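Local coordinates for extracellular solute-binding protein, family 7 (PDB 4PET) that binds pyruvate together with a calcium ion and, as a TRAP-type solute-binding protein, probably delivers it to a membrane transporter, at residues 34-39 with 69-73; 80-84 with 137-142; 113-119 with 335-340. All blocks are in the same frame, centred on the assembly; numbering follows the deposited sequence.

The three contacts grade from backbone-led to apolar to ionic. Contact 1, only partly buried, fixes helix 70-73 beside the end of strand 29-35 with hydrogen bonds, most of them to backbone carbonyls. Contact 2 is more deeply buried and largely aromatic and aliphatic; it joins helix 79-85 to the entry of strand 142-149, at the opposite edge of the same five-stranded sheet. These two touch, since Phe82 packs on Ala34 and His73. Contact 3 lies about 32 Å from contact 1, centre to centre, across the middle of the chain. There a salt bridge to a buried glutamate ties helix 117-126 to the long C-terminal helix 323-353, beside the second subunit.

Contact 1. Residues 34-39 with 69-73; sequences AETWGP and SSNKH
Glu35 and Trp37, at and just past the end of strand 29-35, present oxygen atoms to Ser69, just before helix 70-73, and to Ser70 and His73 within it. Three hydrogen bonds carry the contact. His73 NE2 reaches Glu35 O at 2.7 Å; the oxygen lies in the ring plane, but the nitrogen sits well above the carbonyl plane. Histidine suits this place because its other nitrogen, ND1, accepts from Ser75 N, so both ring nitrogens are used. Its CG stands between the backbone N and the carbonyl carbon (chi1 57°), which folds the ring back over the helix start and sets Ser69 O above one face. Ser70 N, at a helix start where amides lack a partner in the helix itself, gives a nearly straight bond (171°) of 2.9 Å to Trp37 O. Ser69 occupies the N-cap position, yet its hydroxyl does not cap; OG donates instead to the anti lone pair of Glu35 OE2, 2.8 Å away, while OE1 of that carboxylate is held by Thr48.

Close packing fills in around these bonds. Ser70 OG rests 3.2 Å from Gly38 CA, where a beta carbon would collide with the Pro39 ring. The Pro39 ring packs on the Asn71 amide, its CB, CG and CD all near OD1, with CD closest at 3.5 Å. Ala34, small enough to come close beside the imidazole, brings CB to 3.8 Å from His73 CD2.

Strands 29-35 and 63-68 are parallel neighbours joined through helix 44-58, a beta-alpha-beta crossover, and the contact lies where both strands end. Glu35 pairs with Asp68 and Ala34 with strand 90-93. Trp37 turns away from helix 70-73 toward Tyr97 of the pyruvate pocket, and helix 79-85 covers His73 through Phe82.

Contact 2. Residues 80-84 with 137-142; sequences FDFVK and YDQYGI
Lys84 and Ile142 make the closest backbone approach, with CA atoms 6.0 Å apart, where helix 79-85 passes the turn leading into strand 142-149. A water bridges the two backbones close by, donating to Lys84 O at 2.7 Å and to Tyr140 O at 2.9 Å, and so links two carbonyl oxygens, both acceptors, that need a donor between them. Gly141 follows with a positive phi, a conformation that favours glycine.

The side chains gather round Phe80. With CG anti to the backbone N (chi1 177°), its ring leaves the helix toward the turn and meets three residues in three ways. Its edge points at the face of Tyr140 in a T-shaped stack, planes 70° apart, with CZ 3.7 Å from Tyr140 CG. Ile142 CD1 stands over the ring's face, 12° off the normal, in a CH-pi contact. At the rim, Phe80 CE2 lies 4.0 Å from Tyr137 CE1. A flat, purely apolar ring can use both edge and face in this way. The other face of Tyr140 is covered by Gln139 CG, so its ring is sandwiched. With an alanine here in place of Tyr140, the edge of Phe80 would probably lose the face it points at, and Asn102 the hydroxyl it bonds. Lys84 contributes its aliphatic part: CG touches Tyr140 O at 3.5 Å and CD passes near Tyr140 CB, while the chain bends to carry its charged end away. Branched Val83 and Ile142 pack on the side facing strand 240-246, CG1 to CG1 at 4.3 Å.

Tyrosines suit the helix end and the turn after it because their hydroxyls reach polar partners beyond the apolar cluster, Tyr137 bonding Ser95 and Gln242. Val83 and Ile142 both rest on Met244 of strand 240-246, which neighbours the outermost strand 142-149. The contact thus seats helix 79-85 against that margin of the sheet.

Contact 3. Residues 113-119 with 335-340; sequences FGMIASE and YKHQIR
The guanidinium of Arg340 meets the carboxylate of Glu119 edge to edge, their planes only 8° apart, in a side-on bidentate salt bridge that ties helix 117-126 to the C-terminal helix 323-353. Gly114 O and a water also lie at the guanidinium's edge, and Lys336 CG lies above one face, toward its rim. NE bonds Glu119 OE1 at 3.1 Å and NH2 bonds OE2 at 3.0 Å, both on syn lone pairs; bends at chi2 (62°) and chi3 (44°) curl the arginine chain back to reach them. Arginine suits the place because its planar group serves both carboxylate oxygens and still reaches Gly114 O, 3.2 Å from NH2. Glu119 OE2 also takes Ile116 N, as in one half of a capping box, and OE1 has a further partner in Thr343. The edge of the Tyr335 ring faces Met115, present as selenomethionine, with SE 3.8 Å from CD2: a Met-aromatic contact. Ile339 CG2 packs against the aliphatic part of Glu119, 3.8 Å from CB. The second subunit adjoins the site: its Tyr350 bonds Gly114 O, and its His278 bonds Tyr335 OH. Finally, a water accepts from Arg340 NH1 at 2.6 Å and donates to Phe113 O at 3.0 Å.

Contact 1. Residues 34-39 with 69-73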
ATOM      1  N   ALA A  34      20.150 -13.957  -7.683  1.00 17.49           N
ATOM      2  CA  ALA A  34      21.141 -13.463  -6.718  1.00 20.21           C
ATOM      3  C   ALA A  34      20.562 -12.313  -5.916  1.00 17.34           C
ATOM      4  O   ALA A  34      20.127 -11.316  -6.481  1.00 17.96           O
ATOM      5  CB  ALA A  34      22.400 -12.992  -7.420  1.00 22.12           C
ATOM      6  N   GLU A  35      20.601 -12.420  -4.598  1.00 14.93           N
ATOM      7  CA  GLU A  35      20.100 -11.334  -3.754  1.00 13.87           C
ATOM      8  C   GLU A  35      21.239 -10.704  -2.935  1.00 16.27           C
ATOM      9  O   GLU A  35      22.163 -11.390  -2.558  1.00 18.91           O
ATOM     10  CB  GLU A  35      18.945 -11.810  -2.868  1.00 16.22           C
ATOM     11  CG  GLU A  35      19.250 -12.939  -1.846  1.00 16.97           C
ATOM     12  CD  GLU A  35      18.010 -13.335  -1.040  1.00 20.72           C
ATOM     13  OE1 GLU A  35      16.930 -12.758  -1.317  1.00 21.41           O
ATOM     14  OE2 GLU A  35      18.114 -14.198  -0.129  1.00 20.38           O
ATOM     15  N   THR A  36      21.143  -9.400  -2.671  1.00 17.06           N
ATOM     16  CA  THR A  36      22.114  -8.683  -1.896  1.00 19.20           C
ATOM     17  C   THR A  36      22.215  -9.213  -0.465  1.00 25.51           C
ATOM     18  O   THR A  36      23.302  -9.223   0.115  1.00 21.02           O
ATOM     19  CB  THR A  36      21.768  -7.195  -1.842  1.00 19.62           C
ATOM     20  OG1 THR A  36      21.962  -6.620  -3.144  1.00 20.41           O
ATOM     21  CG2 THR A  36      22.655  -6.439  -0.771  1.00 19.16           C
ATOM     22  N   TRP A  37      21.099  -9.680   0.088  1.00 21.05           N
ATOM     23  CA  TRP A  37      21.024  -9.926   1.525  1.00 16.54           C
ATOM     24  C   TRP A  37      21.689 -11.220   1.881  1.00 20.50           C
ATOM     25  O   TRP A  37      21.817 -12.085   1.032  1.00 21.72           O
ATOM     26  CB  TRP A  37      19.546  -9.942   1.974  1.00 19.05           C
ATOM     27  CG  TRP A  37      18.697  -9.246   0.980  1.00 18.17           C
ATOM     28  CD1 TRP A  37      17.789  -9.810   0.158  1.00 16.17           C
ATOM     29  CD2 TRP A  37      18.721  -7.850   0.657  1.00 17.97           C
ATOM     30  NE1 TRP A  37      17.221  -8.860  -0.640  1.00 16.89           N
ATOM     31  CE2 TRP A  37      17.785  -7.648  -0.366  1.00 18.88           C
ATOM     32  CE3 TRP A  37      19.453  -6.764   1.124  1.00 19.36           C
ATOM     33  CZ2 TRP A  37      17.558  -6.394  -0.939  1.00 20.45           C
ATOM     34  CZ3 TRP A  37      19.228  -5.519   0.552  1.00 16.82           C
ATOM     35  CH2 TRP A  37      18.284  -5.344  -0.459  1.00 16.94           C
ATOM     36  N   GLY A  38      22.142 -11.332   3.135  1.00 25.20           N
ATOM     37  CA  GLY A  38      22.623 -12.585   3.681  1.00 22.51           C
ATOM     38  C   GLY A  38      21.512 -13.617   3.735  1.00 22.48           C
ATOM     39  O   GLY A  38      20.355 -13.318   3.448  1.00 20.32           O
ATOM     40  N   PRO A  39      21.857 -14.855   4.108  1.00 23.37           N
ATOM     41  CA  PRO A  39      20.911 -15.970   4.122  1.00 32.53           C
ATOM     42  C   PRO A  39      19.846 -15.793   5.216  1.00 27.82           C
ATOM     43  O   PRO A  39      20.145 -15.190   6.241  1.00 22.87           O
ATOM     44  CB  PRO A  39      21.816 -17.175   4.426  1.00 34.06           C
ATOM     45  CG  PRO A  39      22.981 -16.601   5.142  1.00 34.06           C
ATOM     46  CD  PRO A  39      23.213 -15.277   4.484  1.00 27.40           C
ATOM     47  N   SER A  69      22.027 -16.207  -1.756  1.00 20.59           N
ATOM     48  CA  SER A  69      22.169 -15.050  -0.898  1.00 21.45           C
ATOM     49  C   SER A  69      23.634 -14.690  -0.878  1.00 20.16           C
ATOM     50  O   SER A  69      24.473 -15.384  -1.480  1.00 21.34           O
ATOM     51  CB  SER A  69      21.667 -15.351   0.521  1.00 20.51           C
ATOM     52  OG  SER A  69      20.315 -15.774   0.506  1.00 22.53           O
ATOM     53  N   SER A  70      23.968 -13.609  -0.196  1.00 22.02           N
ATOM     54  CA  SER A  70      25.364 -13.148  -0.189  1.00 24.14           C
ATOM     55  C   SER A  70      26.393 -14.210   0.249  1.00 26.57           C
ATOM     56  O   SER A  70      27.535 -14.153  -0.192  1.00 29.49           O
ATOM     57  CB  SER A  70      25.519 -11.872   0.637  1.00 26.88           C
ATOM     58  OG  SER A  70      25.302 -12.125   1.999  1.00 27.89           O
ATOM     59  N   ASN A  71      26.010 -15.176   1.086  1.00 25.18           N
ATOM     60  CA  ASN A  71      26.968 -16.186   1.551  1.00 25.18           C
ATOM     61  C   ASN A  71      27.354 -17.133   0.412  1.00 24.70           C
ATOM     62  O   ASN A  71      28.438 -17.722   0.406  1.00 26.07           O
ATOM     63  CB  ASN A  71      26.412 -16.992   2.737  1.00 28.62           C
ATOM     64  CG  ASN A  71      25.138 -17.758   2.377  1.00 28.03           C
ATOM     65  OD1 ASN A  71      24.202 -17.200   1.787  1.00 27.52           O
ATOM     66  ND2 ASN A  71      25.112 -19.043   2.693  1.00 24.64           N
ATOM     67  N   LYS A  72      26.471 -17.259  -0.566  1.00 27.68           N
ATOM     68  CA  LYS A  72      26.699 -18.150  -1.692  1.00 27.56           C
ATOM     69  C   LYS A  72      27.476 -17.470  -2.826  1.00 26.43           C
ATOM     70  O   LYS A  72      28.505 -17.979  -3.253  1.00 30.55           O
ATOM     71  CB  LYS A  72      25.363 -18.686  -2.193  1.00 30.36           C
ATOM     72  CG  LYS A  72      25.427 -19.429  -3.520  1.00 41.52           C
ATOM     73  CD  LYS A  72      25.983 -20.822  -3.372  1.00 52.87           C
ATOM     74  CE  LYS A  72      26.124 -21.488  -4.747  1.00 54.11           C
ATOM     75  NZ  LYS A  72      26.026 -22.970  -4.673  1.00 54.93           N
ATOM     76  N   HIS A  73      26.996 -16.329  -3.319  1.00 25.81           N
ATOM     77  CA  HIS A  73      27.661 -15.661  -4.460  1.00 26.01           C
ATOM     78  C   HIS A  73      28.822 -14.721  -4.087  1.00 26.01           C
ATOM     79  O   HIS A  73      29.553 -14.321  -4.968  1.00 28.02           O
ATOM     80  CB  HIS A  73      26.639 -14.931  -5.362  1.00 19.95           C
ATOM     81  CG  HIS A  73      25.811 -13.903  -4.645  1.00 18.84           C
ATOM     82  ND1 HIS A  73      26.349 -12.738  -4.156  1.00 21.05           N
ATOM     83  CD2 HIS A  73      24.490 -13.876  -4.324  1.00 18.79           C
ATOM     84  CE1 HIS A  73      25.403 -12.024  -3.562  1.00 22.62           C
ATOM     85  NE2 HIS A  73      24.261 -12.695  -3.649  1.00 17.86           N
TER

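Contact 2. Residues 80-84 with 137-142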
ATOM      1  N   PHE A  80      23.786  -6.189  -9.906  1.00 19.35           N
ATOM      2  CA  PHE A  80      23.575  -5.542 -11.209  1.00 20.77           C
ATOM      3  C   PHE A  80      24.456  -6.236 -12.268  1.00 20.46           C
ATOM      4  O   PHE A  80      23.976  -6.640 -13.341  1.00 18.48           O
ATOM      5  CB  PHE A  80      23.803  -4.023 -11.059  1.00 16.96           C
ATOM      6  CG  PHE A  80      23.699  -3.218 -12.339  1.00 22.26           C
ATOM      7  CD1 PHE A  80      24.731  -3.245 -13.285  1.00 24.02           C
ATOM      8  CD2 PHE A  80      22.628  -2.353 -12.538  1.00 16.60           C
ATOM      9  CE1 PHE A  80      24.677  -2.483 -14.421  1.00 23.06           C
ATOM     10  CE2 PHE A  80      22.585  -1.554 -13.671  1.00 20.68           C
ATOM     11  CZ  PHE A  80      23.613  -1.647 -14.640  1.00 23.55           C
ATOM     12  N   ASP A  81      25.730  -6.452 -11.958  1.00 19.92           N
ATOM     13  CA  ASP A  81      26.599  -7.121 -12.921  1.00 23.31           C
ATOM     14  C   ASP A  81      26.201  -8.574 -13.218  1.00 22.96           C
ATOM     15  O   ASP A  81      26.312  -9.024 -14.367  1.00 20.72           O
ATOM     16  CB  ASP A  81      28.072  -6.985 -12.512  1.00 24.83           C
ATOM     17  CG  ASP A  81      28.564  -5.544 -12.645  1.00 38.40           C
ATOM     18  OD1 ASP A  81      28.148  -4.874 -13.620  1.00 34.11           O
ATOM     19  OD2 ASP A  81      29.330  -5.075 -11.778  1.00 46.98           O
ATOM     20  N   PHE A  82      25.711  -9.279 -12.202  1.00 21.63           N
ATOM     21  CA  PHE A  82      25.296 -10.672 -12.329  1.00 20.41           C
ATOM     22  C   PHE A  82      24.124 -10.816 -13.314  1.00 16.29           C
ATOM     23  O   PHE A  82      24.098 -11.737 -14.136  1.00 22.59           O
ATOM     24  CB  PHE A  82      24.828 -11.219 -10.972  1.00 17.18           C
ATOM     25  CG  PHE A  82      25.937 -11.613 -10.011  1.00 16.92           C
ATOM     26  CD1 PHE A  82      27.113 -12.186 -10.457  1.00 20.47           C
ATOM     27  CD2 PHE A  82      25.751 -11.474  -8.647  1.00 24.16           C
ATOM     28  CE1 PHE A  82      28.096 -12.580  -9.563  1.00 23.33           C
ATOM     29  CE2 PHE A  82      26.729 -11.864  -7.748  1.00 17.35           C
ATOM     30  CZ  PHE A  82      27.901 -12.412  -8.199  1.00 19.24           C
ATOM     31  N   VAL A  83      23.150  -9.929 -13.192  1.00 22.01           N
ATOM     32  CA  VAL A  83      21.965  -9.959 -14.042  1.00 15.18           C
ATOM     33  C   VAL A  83      22.224  -9.395 -15.461  1.00 17.67           C
ATOM     34  O   VAL A  83      21.789  -9.979 -16.433  1.00 22.31           O
ATOM     35  CB  VAL A  83      20.819  -9.224 -13.408  1.00 17.68           C
ATOM     36  CG1 VAL A  83      19.575  -9.330 -14.334  1.00 20.20           C
ATOM     37  CG2 VAL A  83      20.503  -9.815 -12.045  1.00 20.58           C
ATOM     38  N   LYS A  84      22.982  -8.307 -15.589  1.00 21.20           N
ATOM     39  CA  LYS A  84      23.387  -7.814 -16.903  1.00 25.93           C
ATOM     40  C   LYS A  84      24.074  -8.893 -17.739  1.00 29.78           C
ATOM     41  O   LYS A  84      23.785  -9.070 -18.928  1.00 28.74           O
ATOM     42  CB  LYS A  84      24.350  -6.639 -16.749  1.00 23.13           C
ATOM     43  CG  LYS A  84      24.704  -5.950 -18.065  1.00 27.18           C
ATOM     44  CD  LYS A  84      25.145  -4.498 -17.856  1.00 33.59           C
ATOM     45  CE  LYS A  84      26.406  -4.378 -16.990  1.00 41.68           C
ATOM     46  NZ  LYS A  84      27.712  -4.637 -17.708  1.00 47.39           N
ATOM     47  N   TYR A 137      16.792   1.345 -17.592  1.00 17.60           N
ATOM     48  CA  TYR A 137      17.379   0.021 -17.466  1.00 15.49           C
ATOM     49  C   TYR A 137      17.528  -0.764 -18.761  1.00 16.07           C
ATOM     50  O   TYR A 137      18.393  -1.647 -18.856  1.00 17.53           O
ATOM     51  CB  TYR A 137      16.602  -0.817 -16.407  1.00 19.73           C
ATOM     52  CG  TYR A 137      17.090  -0.554 -14.994  1.00 19.96           C
ATOM     53  CD1 TYR A 137      18.160  -1.272 -14.461  1.00 21.60           C
ATOM     54  CD2 TYR A 137      16.501   0.408 -14.205  1.00 16.60           C
ATOM     55  CE1 TYR A 137      18.618  -1.039 -13.196  1.00 16.58           C
ATOM     56  CE2 TYR A 137      16.964   0.654 -12.926  1.00 20.71           C
ATOM     57  CZ  TYR A 137      18.040  -0.063 -12.434  1.00 19.58           C
ATOM     58  OH  TYR A 137      18.515   0.134 -11.142  1.00 20.58           O
ATOM     59  N   ASP A 138      16.713  -0.438 -19.757  1.00 17.61           N
ATOM     60  CA  ASP A 138      16.752  -1.145 -21.053  1.00 23.90           C
ATOM     61  C   ASP A 138      18.115  -1.085 -21.688  1.00 24.74           C
ATOM     62  O   ASP A 138      18.502  -1.998 -22.419  1.00 20.74           O
ATOM     63  CB  ASP A 138      15.772  -0.569 -22.088  1.00 19.88           C
ATOM     64  CG  ASP A 138      14.378  -1.214 -22.015  1.00 30.76           C
ATOM     65  OD1 ASP A 138      14.194  -2.195 -21.253  1.00 26.89           O
ATOM     66  OD2 ASP A 138      13.463  -0.734 -22.741  1.00 27.18           O
ATOM     67  N   GLN A 139      18.807   0.019 -21.472  1.00 21.71           N
ATOM     68  CA  GLN A 139      20.127   0.189 -22.064  1.00 25.60           C
ATOM     69  C   GLN A 139      21.082  -0.908 -21.599  1.00 21.47           C
ATOM     70  O   GLN A 139      22.062  -1.185 -22.272  1.00 22.59           O
ATOM     71  CB  GLN A 139      20.680   1.574 -21.732  1.00 23.64           C
ATOM     72  CG  GLN A 139      21.015   1.758 -20.284  1.00 27.22           C
ATOM     73  CD  GLN A 139      21.475   3.162 -19.988  1.00 31.34           C
ATOM     74  OE1 GLN A 139      22.605   3.537 -20.326  1.00 32.49           O
ATOM     75  NE2 GLN A 139      20.603   3.957 -19.360  1.00 25.95           N
ATOM     76  N   TYR A 140      20.795  -1.540 -20.461  1.00 18.95           N
ATOM     77  CA  TYR A 140      21.666  -2.590 -19.926  1.00 17.89           C
ATOM     78  C   TYR A 140      21.183  -3.999 -20.239  1.00 22.85           C
ATOM     79  O   TYR A 140      21.828  -4.985 -19.849  1.00 23.54           O
ATOM     80  CB  TYR A 140      21.819  -2.425 -18.413  1.00 18.94           C
ATOM     81  CG  TYR A 140      22.302  -1.064 -18.055  1.00 17.01           C
ATOM     82  CD1 TYR A 140      23.593  -0.651 -18.393  1.00 20.55           C
ATOM     83  CD2 TYR A 140      21.494  -0.188 -17.371  1.00 18.08           C
ATOM     84  CE1 TYR A 140      24.043   0.604 -18.085  1.00 17.60           C
ATOM     85  CE2 TYR A 140      21.935   1.075 -17.067  1.00 23.28           C
ATOM     86  CZ  TYR A 140      23.210   1.462 -17.432  1.00 20.24           C
ATOM     87  OH  TYR A 140      23.621   2.718 -17.107  1.00 24.03           O
ATOM     88  N   GLY A 141      20.053  -4.104 -20.930  1.00 23.20           N
ATOM     89  CA  GLY A 141      19.425  -5.391 -21.146  1.00 21.94           C
ATOM     90  C   GLY A 141      18.918  -5.965 -19.816  1.00 19.51           C
ATOM     91  O   GLY A 141      18.841  -7.193 -19.622  1.00 18.98           O
ATOM     92  N   ILE A 142      18.560  -5.064 -18.915  1.00 17.16           N
ATOM     93  CA  ILE A 142      17.974  -5.421 -17.625  1.00 17.48           C
ATOM     94  C   ILE A 142      16.523  -4.875 -17.523  1.00 22.56           C
ATOM     95  O   ILE A 142      16.237  -3.738 -17.910  1.00 21.72           O
ATOM     96  CB  ILE A 142      18.778  -4.819 -16.488  1.00 18.89           C
ATOM     97  CG1 ILE A 142      20.139  -5.528 -16.335  1.00 19.39           C
ATOM     98  CG2 ILE A 142      18.011  -4.931 -15.151  1.00 20.98           C
ATOM     99  CD1 ILE A 142      21.069  -4.771 -15.428  1.00 19.03           C
TER
HETATM  100  O   HOH W   1      22.304  -7.703 -20.659  1.00 30.88           O

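Contact 3. Residues 113-119 with 335-340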
ATOM      1  N   PHE A 113      12.741  13.639   1.302  1.00 18.01           N
ATOM      2  CA  PHE A 113      11.578  14.517   1.206  1.00 24.81           C
ATOM      3  C   PHE A 113      10.596  14.150   0.077  1.00 23.90           C
ATOM      4  O   PHE A 113       9.691  14.920  -0.256  1.00 21.83           O
ATOM      5  CB  PHE A 113      12.041  15.983   1.131  1.00 20.59           C
ATOM      6  CG  PHE A 113      13.064  16.314   2.169  1.00 20.87           C
ATOM      7  CD1 PHE A 113      12.705  16.422   3.504  1.00 28.81           C
ATOM      8  CD2 PHE A 113      14.381  16.464   1.840  1.00 19.27           C
ATOM      9  CE1 PHE A 113      13.656  16.690   4.470  1.00 25.30           C
ATOM     10  CE2 PHE A 113      15.339  16.733   2.814  1.00 18.45           C
ATOM     11  CZ  PHE A 113      14.964  16.856   4.117  1.00 22.21           C
ATOM     12  N   GLY A 114      10.705  12.930  -0.432  1.00 19.15           N
ATOM     13  CA  GLY A 114       9.814  12.468  -1.489  1.00 27.30           C
ATOM     14  C   GLY A 114       8.543  11.780  -1.033  1.00 27.46           C
ATOM     15  O   GLY A 114       7.930  12.141  -0.005  1.00 24.63           O
HETATM   16  N   MSE A 115       8.118  10.798  -1.817  1.00 25.84           N
HETATM   17  CA  MSE A 115       6.799  10.194  -1.619  1.00 22.16           C
HETATM   18  C   MSE A 115       6.825   9.094  -0.596  1.00 21.51           C
HETATM   19  O   MSE A 115       7.841   8.405  -0.444  1.00 21.42           O
HETATM   20  CB  MSE A 115       6.265   9.640  -2.937  1.00 24.33           C
HETATM   21  CG  MSE A 115       5.650  10.730  -3.765  1.00 25.43           C
HETATM   22 SE   MSE A 115       5.064  10.121  -5.510  0.87 19.29          SE
HETATM   23  CE  MSE A 115       6.772  10.040  -6.369  1.00 19.50           C
ATOM     24  N   ILE A 116       5.715   8.946   0.123  1.00 17.46           N
ATOM     25  CA  ILE A 116       5.532   7.768   0.974  1.00 17.67           C
ATOM     26  C   ILE A 116       5.160   6.601   0.106  1.00 18.40           C
ATOM     27  O   ILE A 116       4.956   6.765  -1.112  1.00 19.94           O
ATOM     28  CB  ILE A 116       4.495   7.992   2.070  1.00 16.90           C
ATOM     29  CG1 ILE A 116       3.111   8.292   1.492  1.00 21.39           C
ATOM     30  CG2 ILE A 116       4.948   9.153   2.924  1.00 20.59           C
ATOM     31  CD1 ILE A 116       2.033   8.465   2.587  1.00 22.97           C
ATOM     32  N   ALA A 117       5.051   5.422   0.710  1.00 21.15           N
ATOM     33  CA  ALA A 117       4.921   4.196  -0.075  1.00 20.30           C
ATOM     34  C   ALA A 117       3.654   4.166  -0.930  1.00 23.03           C
ATOM     35  O   ALA A 117       3.696   3.789  -2.106  1.00 21.12           O
ATOM     36  CB  ALA A 117       4.991   2.963   0.822  1.00 20.42           C
ATOM     37  N   SER A 118       2.523   4.545  -0.346  1.00 18.89           N
ATOM     38  CA  SER A 118       1.266   4.413  -1.069  1.00 22.41           C
ATOM     39  C   SER A 118       1.276   5.359  -2.268  1.00 23.97           C
ATOM     40  O   SER A 118       0.739   5.049  -3.322  1.00 22.92           O
ATOM     41  CB  SER A 118       0.103   4.732  -0.154  1.00 22.75           C
ATOM     42  OG  SER A 118       0.196   6.088   0.264  1.00 24.71           O
ATOM     43  N   GLU A 119       1.909   6.506  -2.102  1.00 18.23           N
ATOM     44  CA  GLU A 119       2.070   7.472  -3.199  1.00 18.11           C
ATOM     45  C   GLU A 119       2.984   6.937  -4.289  1.00 20.36           C
ATOM     46  O   GLU A 119       2.703   7.067  -5.489  1.00 21.08           O
ATOM     47  CB  GLU A 119       2.637   8.783  -2.657  1.00 23.16           C
ATOM     48  CG  GLU A 119       1.727   9.445  -1.623  1.00 20.16           C
ATOM     49  CD  GLU A 119       2.303  10.693  -1.030  1.00 22.04           C
ATOM     50  OE1 GLU A 119       1.518  11.562  -0.606  1.00 25.14           O
ATOM     51  OE2 GLU A 119       3.541  10.808  -0.939  1.00 19.75           O
ATOM     52  N   TYR A 335       4.483  14.811  -9.735  1.00 23.94           N
ATOM     53  CA  TYR A 335       3.608  13.766  -9.235  1.00 20.97           C
ATOM     54  C   TYR A 335       3.443  13.892  -7.711  1.00 24.40           C
ATOM     55  O   TYR A 335       2.318  13.880  -7.205  1.00 26.98           O
ATOM     56  CB  TYR A 335       4.031  12.358  -9.657  1.00 15.79           C
ATOM     57  CG  TYR A 335       2.851  11.382  -9.536  1.00 15.42           C
ATOM     58  CD1 TYR A 335       1.947  11.222 -10.593  1.00 22.83           C
ATOM     59  CD2 TYR A 335       2.605  10.680  -8.344  1.00 21.56           C
ATOM     60  CE1 TYR A 335       0.852  10.373 -10.483  1.00 23.90           C
ATOM     61  CE2 TYR A 335       1.518   9.830  -8.229  1.00 20.43           C
ATOM     62  CZ  TYR A 335       0.642   9.680  -9.295  1.00 28.27           C
ATOM     63  OH  TYR A 335      -0.447   8.845  -9.168  1.00 24.60           O
ATOM     64  N   LYS A 336       4.538  14.075  -6.988  1.00 20.62           N
ATOM     65  CA  LYS A 336       4.436  14.291  -5.552  1.00 20.83           C
ATOM     66  C   LYS A 336       3.528  15.476  -5.225  1.00 23.41           C
ATOM     67  O   LYS A 336       2.673  15.365  -4.357  1.00 25.07           O
ATOM     68  CB  LYS A 336       5.807  14.446  -4.909  1.00 25.83           C
ATOM     69  CG  LYS A 336       5.710  14.672  -3.391  1.00 28.63           C
ATOM     70  CD  LYS A 336       7.043  14.979  -2.774  1.00 34.05           C
ATOM     71  CE  LYS A 336       7.620  16.253  -3.343  1.00 40.07           C
ATOM     72  NZ  LYS A 336       8.208  17.094  -2.285  1.00 51.65           N
ATOM     73  N   HIS A 337       3.666  16.593  -5.941  1.00 20.73           N
ATOM     74  CA  HIS A 337       2.816  17.750  -5.658  1.00 26.67           C
ATOM     75  C   HIS A 337       1.323  17.381  -5.782  1.00 27.57           C
ATOM     76  O   HIS A 337       0.472  17.820  -4.975  1.00 25.20           O
ATOM     77  CB  HIS A 337       3.191  18.917  -6.583  1.00 32.19           C
ATOM     78  CG  HIS A 337       2.271  20.094  -6.492  1.00 52.18           C
ATOM     79  ND1 HIS A 337       2.301  20.986  -5.438  1.00 63.61           N
ATOM     80  CD2 HIS A 337       1.289  20.528  -7.320  1.00 52.80           C
ATOM     81  CE1 HIS A 337       1.382  21.918  -5.622  1.00 58.26           C
ATOM     82  NE2 HIS A 337       0.757  21.667  -6.760  1.00 57.50           N
ATOM     83  N   GLN A 338       1.009  16.570  -6.788  1.00 25.41           N
ATOM     84  CA  GLN A 338      -0.368  16.230  -7.096  1.00 32.16           C
ATOM     85  C   GLN A 338      -0.957  15.251  -6.101  1.00 27.04           C
ATOM     86  O   GLN A 338      -2.042  15.488  -5.553  1.00 27.35           O
ATOM     87  CB  GLN A 338      -0.458  15.636  -8.484  1.00 25.65           C
ATOM     88  CG  GLN A 338      -1.811  15.051  -8.808  1.00 28.54           C
ATOM     89  CD  GLN A 338      -1.914  14.674 -10.259  1.00 33.40           C
ATOM     90  OE1 GLN A 338      -1.921  13.488 -10.619  1.00 33.72           O
ATOM     91  NE2 GLN A 338      -1.974  15.680 -11.106  1.00 31.06           N
ATOM     92  N   ILE A 339      -0.226  14.167  -5.851  1.00 28.45           N
ATOM     93  CA  ILE A 339      -0.727  13.114  -4.965  1.00 27.41           C
ATOM     94  C   ILE A 339      -0.658  13.526  -3.476  1.00 23.31           C
ATOM     95  O   ILE A 339      -1.543  13.170  -2.708  1.00 25.46           O
ATOM     96  CB  ILE A 339       0.009  11.770  -5.224  1.00 21.10           C
ATOM     97  CG1 ILE A 339      -0.753  10.605  -4.616  1.00 27.28           C
ATOM     98  CG2 ILE A 339       1.482  11.788  -4.691  1.00 20.14           C
ATOM     99  CD1 ILE A 339      -2.037  10.343  -5.290  1.00 33.02           C
ATOM    100  N   ARG A 340       0.339  14.319  -3.083  1.00 23.83           N
ATOM    101  CA  ARG A 340       0.465  14.713  -1.674  1.00 27.33           C
ATOM    102  C   ARG A 340      -0.750  15.501  -1.241  1.00 31.49           C
ATOM    103  O   ARG A 340      -1.186  15.444  -0.087  1.00 29.74           O
ATOM    104  CB  ARG A 340       1.714  15.565  -1.467  1.00 26.66           C
ATOM    105  CG  ARG A 340       1.863  16.189  -0.067  1.00 28.09           C
ATOM    106  CD  ARG A 340       1.974  15.147   1.040  1.00 23.26           C
ATOM    107  NE  ARG A 340       2.882  14.069   0.658  1.00 27.87           N
ATOM    108  CZ  ARG A 340       4.192  14.076   0.886  1.00 25.03           C
ATOM    109  NH1 ARG A 340       4.761  15.096   1.508  1.00 28.27           N
ATOM    110  NH2 ARG A 340       4.943  13.050   0.505  1.00 21.22           N
TER
HETATM  111  O   HOH W   2       7.361  15.274   1.555  1.00 26.64           O